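CBS domain-containing protein (Listeria monocytogenes, PDB 6XNV) binds cyclic di-AMP through its paired CBS modules and so probably acts as a sensor of this bacterial second messenger, though its downstream role is not established. Local coordinates at residues V37-L42 against P62-E67; F68-L73 against S134-E139; D106-K111 against P127-V132. One frame throughout, in Å; residues are numbered along the deposited sequence.

Contact 1 of 3, residues V37-L42 against P62-E67. With 2BA ((2R,3R,3aS,5R,7aR,9R,10R,10aS,12R,14aR)-2,9-bis(6-amino-9H-purin-9-yl)octahydro-2H,7H-difuro[3,2-d:3',2'-j][1,3,7,9,2,8 ]tetraoxadiphosphacyclododecine-3,5,10,12-tetrol 5,12-dioxide), chain C.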
loop_
_atom_site.group_PDB
_atom_site.type_symbol
_atom_site.label_atom_id
_atom_site.label_comp_id
_atom_site.label_asym_id
_atom_site.label_seq_id
_atom_site.Cartn_x
_atom_site.Cartn_y
_atom_site.Cartn_z
ATOM N N VAL A 37 4.326 2.712 15.210
ATOM C CA VAL A 37 4.511 3.002 13.794
ATOM C C VAL A 37 5.927 2.599 13.413
ATOM O O VAL A 37 6.894 3.130 13.973
ATOM C CB VAL A 37 4.281 4.493 13.492
ATOM C CG1 VAL A 37 4.793 4.858 12.088
ATOM C CG2 VAL A 37 2.824 4.873 13.667
ATOM N N ALA A 38 6.053 1.675 12.460
ATOM C CA ALA A 38 7.366 1.339 11.933
ATOM C C ALA A 38 7.925 2.502 11.124
ATOM O O ALA A 38 7.186 3.224 10.448
ATOM C CB ALA A 38 7.301 0.089 11.054
ATOM N N HIS A 39 9.247 2.669 11.190
ATOM C CA HIS A 39 9.938 3.731 10.472
ATOM C C HIS A 39 11.384 3.334 10.247
ATOM O O HIS A 39 11.933 2.498 10.959
ATOM C CB HIS A 39 9.904 5.043 11.248
ATOM C CG HIS A 39 10.521 4.939 12.603
ATOM N ND1 HIS A 39 9.876 4.348 13.669
ATOM C CD2 HIS A 39 11.733 5.325 13.062
ATOM C CE1 HIS A 39 10.660 4.393 14.731
ATOM N NE2 HIS A 39 11.790 4.984 14.391
ATOM N N VAL A 40 12.016 3.969 9.271
ATOM C CA VAL A 40 13.453 3.811 9.088
ATOM C C VAL A 40 14.108 5.116 9.475
ATOM O O VAL A 40 13.487 6.181 9.456
ATOM C CB VAL A 40 13.863 3.414 7.659
ATOM C CG1 VAL A 40 12.939 2.334 7.122
ATOM C CG2 VAL A 40 13.833 4.618 6.762
ATOM N N GLN A 41 15.383 5.023 9.822
ATOM C CA GLN A 41 16.147 6.160 10.297
ATOM C C GLN A 41 16.994 6.744 9.179
ATOM O O GLN A 41 17.483 6.025 8.307
ATOM C CB GLN A 41 17.045 5.743 11.458
ATOM C CG GLN A 41 16.278 5.499 12.739
ATOM C CD GLN A 41 16.127 6.769 13.549
ATOM O OE1 GLN A 41 17.056 7.582 13.631
ATOM N NE2 GLN A 41 14.953 6.960 14.137
ATOM N N LEU A 42 17.174 8.058 9.238
ATOM C CA LEU A 42 18.072 8.777 8.341
ATOM C C LEU A 42 19.452 8.139 8.310
ATOM O O LEU A 42 19.932 7.589 9.307
ATOM C CB LEU A 42 18.221 10.218 8.805
ATOM C CG LEU A 42 17.314 11.261 8.186
ATOM C CD1 LEU A 42 17.814 12.646 8.604
ATOM C CD2 LEU A 42 17.282 11.111 6.677
ATOM N N PRO A 62 7.297 6.205 7.567
ATOM C CA PRO A 62 8.053 7.446 7.733
ATOM C C PRO A 62 9.547 7.210 7.905
ATOM O O PRO A 62 10.027 6.128 8.265
ATOM C CB PRO A 62 7.444 8.078 8.985
ATOM C CG PRO A 62 6.711 7.024 9.658
ATOM C CD PRO A 62 6.268 6.055 8.609
ATOM N N VAL A 63 10.278 8.270 7.595
ATOM C CA VAL A 63 11.702 8.374 7.846
ATOM C C VAL A 63 11.889 9.371 8.970
ATOM O O VAL A 63 11.497 10.537 8.833
ATOM C CB VAL A 63 12.456 8.834 6.591
ATOM C CG1 VAL A 63 13.942 8.868 6.867
ATOM C CG2 VAL A 63 12.079 7.951 5.409
ATOM N N LEU A 64 12.495 8.931 10.071
ATOM C CA LEU A 64 12.774 9.801 11.207
ATOM C C LEU A 64 14.279 9.906 11.449
ATOM O O LEU A 64 15.055 9.016 11.095
ATOM C CB LEU A 64 12.089 9.291 12.486
ATOM C CG LEU A 64 10.594 8.983 12.412
ATOM C CD1 LEU A 64 10.095 8.354 13.708
ATOM C CD2 LEU A 64 9.820 10.249 12.052
ATOM N N ASP A 65 14.676 10.996 12.099
ATOM C CA ASP A 65 16.046 11.189 12.536
ATOM C C ASP A 65 16.183 10.779 14.002
ATOM O O ASP A 65 15.214 10.364 14.657
ATOM C CB ASP A 65 16.525 12.635 12.292
ATOM C CG ASP A 65 15.833 13.690 13.185
ATOM O OD1 ASP A 65 15.232 13.376 14.243
ATOM O OD2 ASP A 65 15.911 14.879 12.804
ATOM N N PHE A 66 17.407 10.916 14.524
ATOM C CA PHE A 66 17.680 10.458 15.874
ATOM C C PHE A 66 16.964 11.284 16.932
ATOM O O PHE A 66 16.962 10.891 18.100
ATOM C CB PHE A 66 19.192 10.438 16.122
ATOM C CG PHE A 66 19.768 11.770 16.442
ATOM C CD1 PHE A 66 19.936 12.726 15.452
ATOM C CD2 PHE A 66 20.146 12.075 17.738
ATOM C CE1 PHE A 66 20.463 13.970 15.760
ATOM C CE2 PHE A 66 20.679 13.301 18.045
ATOM C CZ PHE A 66 20.838 14.251 17.058
ATOM N N GLU A 67 16.336 12.395 16.569
ATOM C CA GLU A 67 15.545 13.153 17.531
ATOM C C GLU A 67 14.047 13.018 17.283
ATOM O O GLU A 67 13.258 13.758 17.879
ATOM C CB GLU A 67 15.959 14.622 17.515
ATOM C CG GLU A 67 17.207 14.885 18.362
ATOM C CD GLU A 67 17.846 16.234 18.078
ATOM O OE1 GLU A 67 17.539 16.823 17.016
ATOM O OE2 GLU A 67 18.636 16.706 18.928
HETATM P P 2BA C . -4.438 1.247 7.090
HETATM O O1P 2BA C . -4.414 0.705 8.488
HETATM O O2P 2BA C . -5.396 2.369 6.745
HETATM O "O5'" 2BA C . -2.937 1.776 6.752
HETATM C "C5'" 2BA C . -2.741 2.720 5.707
HETATM C "C4'" 2BA C . -1.260 2.851 5.409
HETATM O "O4'" 2BA C . -0.639 3.573 6.485
HETATM C "C3'" 2BA C . -0.533 1.514 5.347
HETATM O "O3'" 2BA C . -0.575 0.995 4.033
HETATM C "C2'" 2BA C . 0.873 1.913 5.753
HETATM O "O2'" 2BA C . 1.570 2.610 4.718
HETATM C "C1'" 2BA C . 0.644 3.005 6.765
HETATM N N9 2BA C . 0.611 2.406 8.108
HETATM C C8 2BA C . -0.489 2.052 8.795
HETATM N N7 2BA C . -0.164 1.533 10.008
HETATM C C5 2BA C . 1.172 1.551 10.094
HETATM C C6 2BA C . 2.174 1.169 11.105
HETATM N N6 2BA C . 1.835 0.633 12.305
HETATM N N1 2BA C . 3.467 1.373 10.780
HETATM C C2 2BA C . 3.851 1.896 9.609
HETATM N N3 2BA C . 2.998 2.270 8.654
HETATM C C4 2BA C . 1.669 2.125 8.837
HETATM P P1 2BA C . -0.285 -0.532 3.665
HETATM O O1P1 2BA C . 0.960 -1.070 4.334
HETATM O O2P1 2BA C . -0.456 -0.533 2.189
HETATM O "O5'1" 2BA C . -1.571 -1.211 4.368
HETATM C "C5'1" 2BA C . -2.846 -1.156 3.728
HETATM C "C4'1" 2BA C . -3.903 -1.755 4.656
HETATM O "O4'1" 2BA C . -3.661 -3.152 4.921
HETATM C "C3'1" 2BA C . -3.890 -1.092 6.021
HETATM O "O3'1" 2BA C . -4.671 0.091 6.002
HETATM C "C2'1" 2BA C . -4.433 -2.169 6.943
HETATM O "O2'1" 2BA C . -5.860 -1.992 7.089
HETATM C "C1'1" 2BA C . -4.087 -3.486 6.236
HETATM N N91 2BA C . -2.953 -4.009 6.990
HETATM C C81 2BA C . -1.661 -4.041 6.612
HETATM N N71 2BA C . -0.896 -4.555 7.625
HETATM C C51 2BA C . -1.701 -4.859 8.657
HETATM C C61 2BA C . -1.578 -5.412 10.021
HETATM N N61 2BA C . -0.397 -5.802 10.544
HETATM N N11 2BA C . -2.697 -5.539 10.762
HETATM C C21 2BA C . -3.896 -5.170 10.310
HETATM N N31 2BA C . -4.083 -4.667 9.083
HETATM C C41 2BA C . -3.049 -4.485 8.227
#
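The carbonyl of Leu-64 is approached by two groups of segment 37-42: Leu-42 N donates to Leu-64 O at 3.0 Å, tilted 29° from the carbonyl plane, and Gln-41 CA lies 3.2 Å from Leu-64 O in a CA-H...O contact. Val-40 is held through both ends of its backbone, its N bonded to Pro-62 O at 3.1 Å and its O accepting from Leu-64 N, which places Val-40 beside Val-63 and Gln-41 beside Leu-64 in parallel register. The two strands are the ends of a beta-alpha-beta unit whose connecting helix is 46-56, a building block of the CBS fold. On the face with Gln-41, Leu-64 CD1 sits over the His-39 ring in a CH-pi contact, 3.6 Å from the centroid, and the two side chains cross at about a right angle. The ring is steadied by His-39 ND1, which donates to Val-37 O at 3.2 Å with that oxygen in the ring plane. Gln-41 bends at chi2 (-88°), bringing its amide to the 65-66 turn, where NE2 makes a weak bond to Asp-65 O. On the other face Val-40 CG2 meets Val-63 CG2, while Leu-42 CD2 reaches Val-63 CG1 at 4.0 Å. Val-37 CG1 packs on Pro-62 CG, next to the nucleotide: Ala-38 N donates to N1 of one cyclic di-AMP adenine at 3.1 Å, and the ligand is also hydrogen-bonded by Lys-36 O and Val-60 O.

Contact 2 of 3, residues F68-L73 against S134-E139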
loop_
_atom_site.group_PDB
_atom_site.type_symbol
_atom_site.label_atom_id
_atom_site.label_comp_id
_atom_site.label_asym_id
_atom_site.label_seq_id
_atom_site.Cartn_x
_atom_site.Cartn_y
_atom_site.Cartn_z
ATOM N N PHE A 68 13.641 12.075 16.436
ATOM C CA PHE A 68 12.248 11.830 16.101
ATOM C C PHE A 68 11.663 12.925 15.227
ATOM O O PHE A 68 10.443 13.109 15.200
ATOM C CB PHE A 68 11.388 11.639 17.362
ATOM C CG PHE A 68 10.980 10.220 17.598
ATOM C CD1 PHE A 68 11.923 9.205 17.538
ATOM C CD2 PHE A 68 9.646 9.893 17.868
ATOM C CE1 PHE A 68 11.556 7.882 17.747
ATOM C CE2 PHE A 68 9.268 8.577 18.079
ATOM C CZ PHE A 68 10.228 7.562 18.017
ATOM N N LYS A 69 12.493 13.680 14.516
ATOM C CA LYS A 69 11.953 14.616 13.545
ATOM C C LYS A 69 11.547 13.862 12.287
ATOM O O LYS A 69 12.235 12.926 11.855
ATOM C CB LYS A 69 12.963 15.705 13.205
ATOM C CG LYS A 69 12.361 16.881 12.442
ATOM C CD LYS A 69 13.434 17.709 11.700
ATOM C CE LYS A 69 12.848 18.449 10.503
ATOM N NZ LYS A 69 12.930 19.912 10.704
ATOM N N LEU A 70 10.422 14.266 11.704
ATOM C CA LEU A 70 9.930 13.646 10.480
ATOM C C LEU A 70 10.620 14.268 9.276
ATOM O O LEU A 70 10.623 15.491 9.127
ATOM C CB LEU A 70 8.418 13.810 10.358
ATOM C CG LEU A 70 7.795 13.300 9.064
ATOM C CD1 LEU A 70 7.969 11.787 8.952
ATOM C CD2 LEU A 70 6.312 13.699 9.044
ATOM N N HIS A 71 11.202 13.430 8.421
ATOM C CA HIS A 71 11.865 13.930 7.227
ATOM C C HIS A 71 11.272 13.447 5.924
ATOM O O HIS A 71 11.423 14.144 4.917
ATOM C CB HIS A 71 13.344 13.553 7.229
ATOM C CG HIS A 71 14.151 14.332 8.207
ATOM N ND1 HIS A 71 14.856 15.461 7.855
ATOM C CD2 HIS A 71 14.344 14.162 9.536
ATOM C CE1 HIS A 71 15.471 15.942 8.922
ATOM N NE2 HIS A 71 15.178 15.170 9.955
ATOM N N GLY A 72 10.642 12.271 5.893
ATOM C CA GLY A 72 10.218 11.742 4.609
ATOM C C GLY A 72 9.289 10.557 4.772
ATOM O O GLY A 72 8.943 10.150 5.886
ATOM N N LEU A 73 8.870 10.020 3.623
ATOM C CA LEU A 73 8.201 8.729 3.537
ATOM C C LEU A 73 8.948 7.868 2.520
ATOM O O LEU A 73 9.399 8.371 1.486
ATOM C CB LEU A 73 6.722 8.888 3.126
ATOM C CG LEU A 73 5.856 9.978 3.785
ATOM C CD1 LEU A 73 4.535 10.189 3.016
ATOM C CD2 LEU A 73 5.576 9.651 5.254
ATOM N N SER A 134 4.892 21.289 16.642
ATOM C CA SER A 134 5.343 22.492 15.951
ATOM C C SER A 134 6.825 22.468 15.608
ATOM O O SER A 134 7.262 23.293 14.803
ATOM C CB SER A 134 5.016 23.738 16.775
ATOM O OG SER A 134 3.710 23.655 17.320
ATOM N N ASP A 135 7.602 21.543 16.171
ATOM C CA ASP A 135 8.998 21.372 15.787
ATOM C C ASP A 135 9.177 20.188 14.856
ATOM O O ASP A 135 10.300 19.695 14.685
ATOM C CB ASP A 135 9.889 21.216 17.025
ATOM C CG ASP A 135 9.899 22.461 17.898
ATOM O OD1 ASP A 135 10.079 23.570 17.338
ATOM O OD2 ASP A 135 9.706 22.329 19.131
ATOM N N HIS A 136 8.082 19.714 14.265
ATOM C CA HIS A 136 8.080 18.605 13.319
ATOM C C HIS A 136 8.509 17.293 13.972
ATOM O O HIS A 136 8.958 16.369 13.284
ATOM C CB HIS A 136 8.951 18.917 12.097
ATOM C CG HIS A 136 8.345 18.477 10.799
ATOM N ND1 HIS A 136 7.130 18.948 10.340
ATOM C CD2 HIS A 136 8.771 17.583 9.873
ATOM C CE1 HIS A 136 6.844 18.379 9.178
ATOM N NE2 HIS A 136 7.823 17.542 8.874
ATOM N N HIS A 137 8.389 17.181 15.293
ATOM C CA HIS A 137 8.529 15.870 15.909
ATOM C C HIS A 137 7.347 15.000 15.501
ATOM O O HIS A 137 6.207 15.461 15.437
ATOM C CB HIS A 137 8.617 15.975 17.432
ATOM C CG HIS A 137 9.840 16.697 17.911
ATOM N ND1 HIS A 137 9.788 17.728 18.827
ATOM C CD2 HIS A 137 11.147 16.551 17.584
ATOM C CE1 HIS A 137 11.009 18.184 19.043
ATOM N NE2 HIS A 137 11.850 17.490 18.297
ATOM N N PHE A 138 7.629 13.739 15.217
ATOM C CA PHE A 138 6.609 12.818 14.746
ATOM C C PHE A 138 5.809 12.290 15.933
ATOM O O PHE A 138 6.378 11.691 16.845
ATOM C CB PHE A 138 7.298 11.693 13.988
ATOM C CG PHE A 138 6.409 10.566 13.616
ATOM C CD1 PHE A 138 5.516 10.688 12.569
ATOM C CD2 PHE A 138 6.487 9.356 14.298
ATOM C CE1 PHE A 138 4.706 9.622 12.205
ATOM C CE2 PHE A 138 5.671 8.287 13.953
ATOM C CZ PHE A 138 4.784 8.411 12.906
ATOM N N GLU A 139 4.486 12.487 15.918
ATOM C CA GLU A 139 3.637 12.034 17.014
ATOM C C GLU A 139 2.804 10.807 16.685
ATOM O O GLU A 139 2.409 10.084 17.605
ATOM C CB GLU A 139 2.711 13.168 17.473
ATOM C CG GLU A 139 3.522 14.307 18.059
ATOM C CD GLU A 139 2.792 15.090 19.115
ATOM O OE1 GLU A 139 1.637 15.486 18.853
ATOM O OE2 GLU A 139 3.380 15.299 20.208
#
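His-136 starts against Lys-69 and ends beside Leu-70. Its CB lies 4.0 Å from Lys-69 CG, the two side chains crossing at a slant; farther out, CD2 comes 3.8 Å from Leu-70 CB, and NE2 comes 4.1 Å from Leu-70 CD2. The placement of the imidazole against Leu-70 O is too tight in the model and therefore doubtful. Two backbone bonds join the segments: Leu-70 N donates to His-136 O at 3.0 Å, and Phe-138 N to Phe-68 O at 2.9 Å, both nearly straight. These bonds flank a single bridge between Lys-69 and His-137, just ahead of strands 70-75 and 138-143, which belong to different sheets, so the contact ties the two halves of the CBS pair together at their turns. His-137 CA and Lys-69 CA add CA-H...O contacts to Phe-68 O and His-136 O. Leu-70 and Phe-138 direct their CB atoms toward the opposite segment, 4.3 Å apart; with CG anti to the backbone N (chi1 175° and 171°), both side chains run inward, where Pro-62, Leu-64 and Cys-130 surround them. The Phe-68 ring stays at the outer edge, with Phe-138 O near its plane.

Contact 3 of 3, residues D106-K111 against P127-V132. With 2BA ((2R,3R,3aS,5R,7aR,9R,10R,10aS,12R,14aR)-2,9-bis(6-amino-9H-purin-9-yl)octahydro-2H,7H-difuro[3,2-d:3',2'-j][1,3,7,9,2,8 ]tetraoxadiphosphacyclododecine-3,5,10,12-tetrol 5,12-dioxide), chain C.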
loop_
_atom_site.group_PDB
_atom_site.type_symbol
_atom_site.label_atom_id
_atom_site.label_comp_id
_atom_site.label_asym_id
_atom_site.label_seq_id
_atom_site.Cartn_x
_atom_site.Cartn_y
_atom_site.Cartn_z
ATOM N N ASP A 106 7.913 15.667 -0.026
ATOM C CA ASP A 106 6.768 16.567 -0.170
ATOM C C ASP A 106 5.485 15.757 0.074
ATOM O O ASP A 106 5.046 14.983 -0.781
ATOM C CB ASP A 106 6.796 17.255 -1.542
ATOM C CG ASP A 106 8.014 18.225 -1.710
ATOM O OD1 ASP A 106 7.952 19.358 -1.180
ATOM O OD2 ASP A 106 9.033 17.854 -2.359
ATOM N N PHE A 107 4.896 15.938 1.255
ATOM C CA PHE A 107 3.743 15.188 1.727
ATOM C C PHE A 107 3.018 16.067 2.723
ATOM O O PHE A 107 3.647 16.934 3.335
ATOM C CB PHE A 107 4.167 13.872 2.397
ATOM C CG PHE A 107 5.234 14.057 3.448
ATOM C CD1 PHE A 107 4.892 14.276 4.766
ATOM C CD2 PHE A 107 6.581 14.045 3.102
ATOM C CE1 PHE A 107 5.868 14.476 5.725
ATOM C CE2 PHE A 107 7.564 14.227 4.065
ATOM C CZ PHE A 107 7.203 14.449 5.382
ATOM N N PRO A 108 1.723 15.869 2.928
ATOM C CA PRO A 108 1.000 16.653 3.938
ATOM C C PRO A 108 1.204 16.104 5.347
ATOM O O PRO A 108 1.592 14.953 5.544
ATOM C CB PRO A 108 -0.452 16.498 3.502
ATOM C CG PRO A 108 -0.481 15.088 2.960
ATOM C CD PRO A 108 0.847 14.895 2.253
ATOM N N VAL A 109 0.940 16.960 6.343
ATOM C CA VAL A 109 1.037 16.593 7.755
ATOM C C VAL A 109 -0.097 17.262 8.528
ATOM O O VAL A 109 -0.649 18.279 8.108
ATOM C CB VAL A 109 2.398 16.979 8.399
ATOM C CG1 VAL A 109 3.567 16.454 7.590
ATOM C CG2 VAL A 109 2.509 18.497 8.581
ATOM N N ILE A 110 -0.446 16.665 9.676
ATOM C CA ILE A 110 -1.431 17.211 10.599
ATOM C C ILE A 110 -0.689 17.977 11.688
ATOM O O ILE A 110 0.111 17.394 12.431
ATOM C CB ILE A 110 -2.294 16.111 11.238
ATOM C CG1 ILE A 110 -2.820 15.117 10.206
ATOM C CG2 ILE A 110 -3.448 16.731 12.025
ATOM C CD1 ILE A 110 -3.704 15.747 9.194
ATOM N N LYS A 111 -0.979 19.267 11.814
ATOM C CA LYS A 111 -0.474 20.076 12.919
ATOM C C LYS A 111 -1.426 20.117 14.109
ATOM O O LYS A 111 -0.982 20.348 15.240
ATOM C CB LYS A 111 -0.217 21.519 12.461
ATOM C CG LYS A 111 0.674 21.685 11.232
ATOM C CD LYS A 111 2.150 21.634 11.590
ATOM C CE LYS A 111 2.984 22.596 10.728
ATOM N NZ LYS A 111 2.476 22.738 9.319
ATOM N N PRO A 127 -3.235 7.236 1.914
ATOM C CA PRO A 127 -3.660 6.176 2.845
ATOM C C PRO A 127 -3.419 6.523 4.290
ATOM O O PRO A 127 -4.052 5.922 5.156
ATOM C CB PRO A 127 -2.812 4.962 2.424
ATOM C CG PRO A 127 -2.457 5.241 0.990
ATOM C CD PRO A 127 -2.268 6.752 0.915
ATOM N N PHE A 128 -2.514 7.452 4.589
ATOM C CA PHE A 128 -2.292 7.900 5.956
ATOM C C PHE A 128 -1.605 9.249 5.901
ATOM O O PHE A 128 -0.953 9.588 4.903
ATOM C CB PHE A 128 -1.441 6.913 6.755
ATOM C CG PHE A 128 0.031 6.929 6.378
ATOM C CD1 PHE A 128 0.513 6.128 5.341
ATOM C CD2 PHE A 128 0.928 7.748 7.053
ATOM C CE1 PHE A 128 1.856 6.120 5.008
ATOM C CE2 PHE A 128 2.269 7.773 6.702
ATOM C CZ PHE A 128 2.739 6.953 5.684
ATOM N N VAL A 129 -1.720 9.995 7.008
ATOM C CA VAL A 129 -1.087 11.301 7.162
ATOM C C VAL A 129 -0.416 11.377 8.525
ATOM O O VAL A 129 -1.042 11.099 9.554
ATOM C CB VAL A 129 -2.085 12.460 7.006
ATOM C CG1 VAL A 129 -1.365 13.789 7.275
ATOM C CG2 VAL A 129 -2.709 12.433 5.606
ATOM N N CYS A 130 0.850 11.776 8.527
ATOM C CA CYS A 130 1.580 11.967 9.768
ATOM C C CYS A 130 1.050 13.179 10.543
ATOM O O CYS A 130 0.637 14.190 9.965
ATOM C CB CYS A 130 3.071 12.133 9.462
ATOM S SG CYS A 130 3.843 10.685 8.642
ATOM N N VAL A 131 1.068 13.089 11.865
ATOM C CA VAL A 131 0.807 14.241 12.718
ATOM C C VAL A 131 2.106 14.578 13.429
ATOM O O VAL A 131 2.816 13.682 13.895
ATOM C CB VAL A 131 -0.344 13.974 13.699
ATOM C CG1 VAL A 131 -0.146 12.673 14.320
ATOM C CG2 VAL A 131 -0.406 15.051 14.792
ATOM N N VAL A 132 2.448 15.859 13.450
ATOM C CA VAL A 132 3.683 16.334 14.048
ATOM C C VAL A 132 3.342 17.453 15.015
ATOM O O VAL A 132 2.241 18.008 14.987
ATOM C CB VAL A 132 4.686 16.829 12.987
ATOM C CG1 VAL A 132 4.942 15.734 11.968
ATOM C CG2 VAL A 132 4.130 18.046 12.304
HETATM P P 2BA C . -4.438 1.247 7.090
HETATM O O1P 2BA C . -4.414 0.705 8.488
HETATM O O2P 2BA C . -5.396 2.369 6.745
HETATM O "O5'" 2BA C . -2.937 1.776 6.752
HETATM C "C5'" 2BA C . -2.741 2.720 5.707
HETATM C "C4'" 2BA C . -1.260 2.851 5.409
HETATM O "O4'" 2BA C . -0.639 3.573 6.485
HETATM C "C3'" 2BA C . -0.533 1.514 5.347
HETATM O "O3'" 2BA C . -0.575 0.995 4.033
HETATM C "C2'" 2BA C . 0.873 1.913 5.753
HETATM O "O2'" 2BA C . 1.570 2.610 4.718
HETATM C "C1'" 2BA C . 0.644 3.005 6.765
HETATM N N9 2BA C . 0.611 2.406 8.108
HETATM C C8 2BA C . -0.489 2.052 8.795
HETATM N N7 2BA C . -0.164 1.533 10.008
HETATM C C5 2BA C . 1.172 1.551 10.094
HETATM C C6 2BA C . 2.174 1.169 11.105
HETATM N N6 2BA C . 1.835 0.633 12.305
HETATM N N1 2BA C . 3.467 1.373 10.780
HETATM C C2 2BA C . 3.851 1.896 9.609
HETATM N N3 2BA C . 2.998 2.270 8.654
HETATM C C4 2BA C . 1.669 2.125 8.837
HETATM P P1 2BA C . -0.285 -0.532 3.665
HETATM O O1P1 2BA C . 0.960 -1.070 4.334
HETATM O O2P1 2BA C . -0.456 -0.533 2.189
HETATM O "O5'1" 2BA C . -1.571 -1.211 4.368
HETATM C "C5'1" 2BA C . -2.846 -1.156 3.728
HETATM C "C4'1" 2BA C . -3.903 -1.755 4.656
HETATM O "O4'1" 2BA C . -3.661 -3.152 4.921
HETATM C "C3'1" 2BA C . -3.890 -1.092 6.021
HETATM O "O3'1" 2BA C . -4.671 0.091 6.002
HETATM C "C2'1" 2BA C . -4.433 -2.169 6.943
HETATM O "O2'1" 2BA C . -5.860 -1.992 7.089
HETATM C "C1'1" 2BA C . -4.087 -3.486 6.236
HETATM N N91 2BA C . -2.953 -4.009 6.990
HETATM C C81 2BA C . -1.661 -4.041 6.612
HETATM N N71 2BA C . -0.896 -4.555 7.625
HETATM C C51 2BA C . -1.701 -4.859 8.657
HETATM C C61 2BA C . -1.578 -5.412 10.021
HETATM N N61 2BA C . -0.397 -5.802 10.544
HETATM N N11 2BA C . -2.697 -5.539 10.762
HETATM C C21 2BA C . -3.896 -5.170 10.310
HETATM N N31 2BA C . -4.083 -4.667 9.083
HETATM C C41 2BA C . -3.049 -4.485 8.227
#
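Ile-110 and Val-129 cross at about a right angle, Ile-110 CG1 meeting Val-129 CG1 at 3.5 Å and Ile-110 CD1 bending onto the same methyl. That bend comes from two successive turns of the chain (chi1 -47°, chi2 -62°), which fold the ethyl arm back over Val-129, whose CG1 lies anti to its own N. Farther along, Ile-110 CB stands 3.8 Å from Val-131 CB, the two residues being paired on one face of the sheet, and Val-131 CG2 comes 3.4 Å from Ile-110 O. On the other face Val-109 CG2 and Val-132 CG2 touch at 4.1 Å, their side chains again nearly perpendicular, while Lys-111 lays its CD alongside Val-132 CG2, pointing the same way. Pro-108 puts its CG at the far methyl of Val-129, CG2. The backbones run parallel, as the first and last elements of the second beta-alpha-beta unit, with helix 116-123 between them; Ile-110 and Pro-108 also pack against that helix, through Arg-118 and, respectively, Ile-119 and Leu-122. Ile-110 is gripped at both its polar atoms: its N donates to Cys-130 O at 2.7 Å, in the carbonyl plane, and its O accepts from Val-132 N at 3.0 Å. At the start of strand 128-132 the chain turns to the nucleotide, where Phe-128 sets its ring obliquely to the ribose O4' of cyclic di-AMP and Pro-127 CB lies 4.0 Å from the sugar's C4'. The sulfur of Cys-130 lies at the edge of the Phe-128 ring, in its plane.

In the fold
Contacts 1 and 3 are equivalent in kind: each pairs the two parallel strands of a beta-alpha-beta unit, one in each sheet, and each reaches the same cyclic di-AMP. Contact 1 does so through a backbone bond to the adenine, contact 3 through non-bonded contacts of Pro-127 and Phe-128 with the sugar. Contact 3 is the more buried and almost wholly aliphatic, whereas contact 1 is partly buried and adds an imidazole and an amide. Contact 2 joins the sheets instead of building one, with two backbone bonds and exposed residues at its rim. It adjoins both others: Val-63 bonds to His-71 and Gly-72, Glu-139 to Val-131, and Leu-70 packs on Phe-107 and Cys-130.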